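Local coordinates for suppressor protein MPT5 (Saccharomyces cerevisiae, PDB 5BZ1), which binds a defined sequence element in the 3'-untranslated regions of target mRNAs through its Pumilio-homology domain and regulates them post-transcriptionally, at residues M40-M45 and Y72-Q77. Numbering follows the deposited sequence.
Sequences MVRDLM and YLTAEQ
Arg-42 reaches out from helix 38-49 and lays its CD over the backbone of Leu-73, 4.0 Å from the CA, while NH1 donates to the carbonyl O of Tyr-72 at 2.8 Å. With CG anti to the backbone N (chi1 177°) and a bend at chi3 (63°), the side chain runs out toward residues 72-77 before bending so that its guanidinium faces Asp-43. There NE forms a salt bridge with OD1 of Asp-43, close to the guanidinium plane, and NH2 adds a weak bond to the same oxygen. Thr-74 places CG2 over one face of the guanidinium, 3.7 Å above its plane and toward the rim. NE2 of Gln-77 reaches Asp-43 OD1 from the face of the carboxylate plane opposite to Arg-42 NE, at 2.9 Å, its amide nearly perpendicular to the guanidinium (82°). The other end of that amide, OE1, accepts from Thr-74 N, and Gln-77 N donates to Thr-74 OG1, completing a capping box at the start of helix 75-85. Were Arg-42 an alanine, the Tyr-72 carbonyl would probably lose this donor and Asp-43 its cationic mate. The contact, its nearest atom about 11 Å from the bound RNA, joins Pumilio repeats 1 and 2 by two polar links: the Arg-42 bond to the Tyr-72 carbonyl, and Asp-43 OD1, shared by Arg-42 and the capping-box residue Gln-77.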
ATOM      1  N   MET A  40     -39.197 -17.268  -3.603  1.00 37.90           N
ATOM      2  CA  MET A  40     -40.255 -16.768  -4.479  1.00 38.30           C
ATOM      3  C   MET A  40     -40.180 -15.260  -4.698  1.00 34.69           C
ATOM      4  O   MET A  40     -40.328 -14.788  -5.826  1.00 36.66           O
ATOM      5  CB  MET A  40     -41.638 -17.159  -3.962  1.00 43.34           C
ATOM      6  CG  MET A  40     -42.744 -16.874  -4.959  1.00 47.08           C
ATOM      7  SD  MET A  40     -44.329 -17.507  -4.407  1.00 74.09           S
ATOM      8  CE  MET A  40     -44.544 -16.555  -2.904  1.00 57.59           C
ATOM      9  N   VAL A  41     -39.947 -14.499  -3.631  1.00 34.71           N
ATOM     10  CA  VAL A  41     -39.821 -13.053  -3.779  1.00 33.53           C
ATOM     11  C   VAL A  41     -38.556 -12.714  -4.562  1.00 35.12           C
ATOM     12  O   VAL A  41     -38.520 -11.722  -5.279  1.00 32.87           O
ATOM     13  CB  VAL A  41     -39.866 -12.297  -2.423  1.00 42.01           C
ATOM     14  CG1 VAL A  41     -38.504 -12.308  -1.737  1.00 38.89           C
ATOM     15  CG2 VAL A  41     -40.323 -10.866  -2.635  1.00 36.38           C
ATOM     16  N   ARG A  42     -37.534 -13.557  -4.437  1.00 37.74           N
ATOM     17  CA  ARG A  42     -36.270 -13.355  -5.139  1.00 36.80           C
ATOM     18  C   ARG A  42     -36.491 -13.503  -6.640  1.00 34.61           C
ATOM     19  O   ARG A  42     -36.127 -12.621  -7.426  1.00 35.76           O
ATOM     20  CB  ARG A  42     -35.229 -14.374  -4.660  1.00 33.29           C
ATOM     21  CG  ARG A  42     -33.883 -14.300  -5.377  1.00 31.75           C
ATOM     22  CD  ARG A  42     -33.048 -15.550  -5.122  1.00 32.46           C
ATOM     23  NE  ARG A  42     -33.698 -16.740  -5.659  1.00 35.07           N
ATOM     24  CZ  ARG A  42     -33.378 -17.989  -5.340  1.00 37.40           C
ATOM     25  NH1 ARG A  42     -32.408 -18.232  -4.470  1.00 33.79           N
ATOM     26  NH2 ARG A  42     -34.040 -19.000  -5.886  1.00 43.27           N
ATOM     27  N   ASP A  43     -37.107 -14.617  -7.023  1.00 30.44           N
ATOM     28  CA  ASP A  43     -37.340 -14.936  -8.424  1.00 36.04           C
ATOM     29  C   ASP A  43     -38.302 -13.956  -9.102  1.00 40.49           C
ATOM     30  O   ASP A  43     -38.068 -13.536 -10.234  1.00 44.28           O
ATOM     31  CB  ASP A  43     -37.848 -16.375  -8.558  1.00 32.57           C
ATOM     32  CG  ASP A  43     -36.830 -17.400  -8.089  1.00 40.83           C
ATOM     33  OD1 ASP A  43     -35.629 -17.065  -8.043  1.00 42.82           O
ATOM     34  OD2 ASP A  43     -37.231 -18.539  -7.772  1.00 44.15           O
ATOM     35  N   LEU A  44     -39.382 -13.596  -8.412  1.00 33.82           N
ATOM     36  CA  LEU A  44     -40.353 -12.641  -8.949  1.00 37.18           C
ATOM     37  C   LEU A  44     -39.710 -11.267  -9.159  1.00 41.51           C
ATOM     38  O   LEU A  44     -39.833 -10.659 -10.226  1.00 41.69           O
ATOM     39  CB  LEU A  44     -41.563 -12.523  -8.015  1.00 32.27           C
ATOM     40  CG  LEU A  44     -42.533 -13.708  -7.976  1.00 39.21           C
ATOM     41  CD1 LEU A  44     -43.459 -13.634  -6.769  1.00 37.73           C
ATOM     42  CD2 LEU A  44     -43.353 -13.765  -9.250  1.00 41.75           C
ATOM     43  N   MET A  45     -39.019 -10.798  -8.128  1.00 38.31           N
ATOM     44  CA  MET A  45     -38.316  -9.521  -8.138  1.00 40.14           C
ATOM     45  C   MET A  45     -37.298  -9.456  -9.276  1.00 38.98           C
ATOM     46  O   MET A  45     -37.227  -8.463 -10.007  1.00 34.47           O
ATOM     47  CB  MET A  45     -37.599  -9.364  -6.800  1.00 47.19           C
ATOM     48  CG  MET A  45     -36.856  -8.086  -6.572  1.00 49.51           C
ATOM     49  SD  MET A  45     -35.839  -8.291  -5.097  1.00 39.58           S
ATOM     50  CE  MET A  45     -37.034  -8.942  -3.929  1.00 32.18           C
ATOM     51  N   TYR A  72     -28.600 -14.045  -1.750  1.00 34.07           N
ATOM     52  CA  TYR A  72     -29.659 -15.009  -2.055  1.00 34.99           C
ATOM     53  C   TYR A  72     -29.700 -15.493  -3.510  1.00 35.02           C
ATOM     54  O   TYR A  72     -30.265 -16.548  -3.796  1.00 33.61           O
ATOM     55  CB  TYR A  72     -31.025 -14.431  -1.666  1.00 35.11           C
ATOM     56  CG  TYR A  72     -31.144 -14.065  -0.204  1.00 35.61           C
ATOM     57  CD1 TYR A  72     -31.487 -15.019   0.741  1.00 37.31           C
ATOM     58  CD2 TYR A  72     -30.916 -12.766   0.229  1.00 33.76           C
ATOM     59  CE1 TYR A  72     -31.600 -14.691   2.079  1.00 38.82           C
ATOM     60  CE2 TYR A  72     -31.025 -12.431   1.566  1.00 39.10           C
ATOM     61  CZ  TYR A  72     -31.368 -13.399   2.483  1.00 39.49           C
ATOM     62  OH  TYR A  72     -31.479 -13.073   3.814  1.00 47.14           O
ATOM     63  N   LEU A  73     -29.111 -14.721  -4.422  1.00 32.37           N
ATOM     64  CA  LEU A  73     -29.128 -15.051  -5.850  1.00 31.33           C
ATOM     65  C   LEU A  73     -28.498 -16.412  -6.152  1.00 37.49           C
ATOM     66  O   LEU A  73     -27.505 -16.797  -5.532  1.00 32.94           O
ATOM     67  CB  LEU A  73     -28.406 -13.974  -6.671  1.00 30.75           C
ATOM     68  CG  LEU A  73     -29.025 -12.578  -6.772  1.00 29.83           C
ATOM     69  CD1 LEU A  73     -28.161 -11.658  -7.628  1.00 31.40           C
ATOM     70  CD2 LEU A  73     -30.434 -12.652  -7.329  1.00 31.41           C
ATOM     71  N   THR A  74     -29.083 -17.141  -7.101  1.00 39.65           N
ATOM     72  CA  THR A  74     -28.465 -18.358  -7.617  1.00 38.55           C
ATOM     73  C   THR A  74     -27.224 -17.957  -8.399  1.00 32.50           C
ATOM     74  O   THR A  74     -27.057 -16.787  -8.736  1.00 30.77           O
ATOM     75  CB  THR A  74     -29.405 -19.114  -8.569  1.00 39.20           C
ATOM     76  OG1 THR A  74     -29.664 -18.305  -9.723  1.00 38.09           O
ATOM     77  CG2 THR A  74     -30.727 -19.456  -7.880  1.00 38.45           C
ATOM     78  N   ALA A  75     -26.357 -18.923  -8.693  1.00 36.07           N
ATOM     79  CA  ALA A  75     -25.169 -18.652  -9.493  1.00 41.00           C
ATOM     80  C   ALA A  75     -25.558 -18.127 -10.872  1.00 39.44           C
ATOM     81  O   ALA A  75     -24.927 -17.204 -11.391  1.00 33.52           O
ATOM     82  CB  ALA A  75     -24.321 -19.896  -9.623  1.00 41.67           C
ATOM     83  N   GLU A  76     -26.591 -18.725 -11.460  1.00 35.07           N
ATOM     84  CA  GLU A  76     -27.106 -18.273 -12.749  1.00 39.21           C
ATOM     85  C   GLU A  76     -27.563 -16.817 -12.684  1.00 35.90           C
ATOM     86  O   GLU A  76     -27.213 -16.015 -13.550  1.00 31.13           O
ATOM     87  CB  GLU A  76     -28.266 -19.155 -13.213  1.00 45.41           C
ATOM     88  CG  GLU A  76     -27.877 -20.213 -14.231  1.00 61.66           C
ATOM     89  CD  GLU A  76     -29.078 -20.783 -14.967  1.00 80.75           C
ATOM     90  OE1 GLU A  76     -30.181 -20.815 -14.380  1.00 85.20           O
ATOM     91  OE2 GLU A  76     -28.915 -21.195 -16.136  1.00 85.38           O
ATOM     92  N   GLN A  77     -28.345 -16.488 -11.659  1.00 33.10           N
ATOM     93  CA  GLN A  77     -28.856 -15.131 -11.483  1.00 30.49           C
ATOM     94  C   GLN A  77     -27.739 -14.102 -11.294  1.00 32.76           C
ATOM     95  O   GLN A  77     -27.807 -13.001 -11.839  1.00 30.50           O
ATOM     96  CB  GLN A  77     -29.847 -15.068 -10.311  1.00 30.66           C
ATOM     97  CG  GLN A  77     -31.235 -15.641 -10.620  1.00 31.98           C
ATOM     98  CD  GLN A  77     -32.086 -15.828  -9.371  1.00 38.47           C
ATOM     99  OE1 GLN A  77     -31.564 -15.952  -8.263  1.00 38.60           O
ATOM    100  NE2 GLN A  77     -33.404 -15.851  -9.549  1.00 36.14           N
TER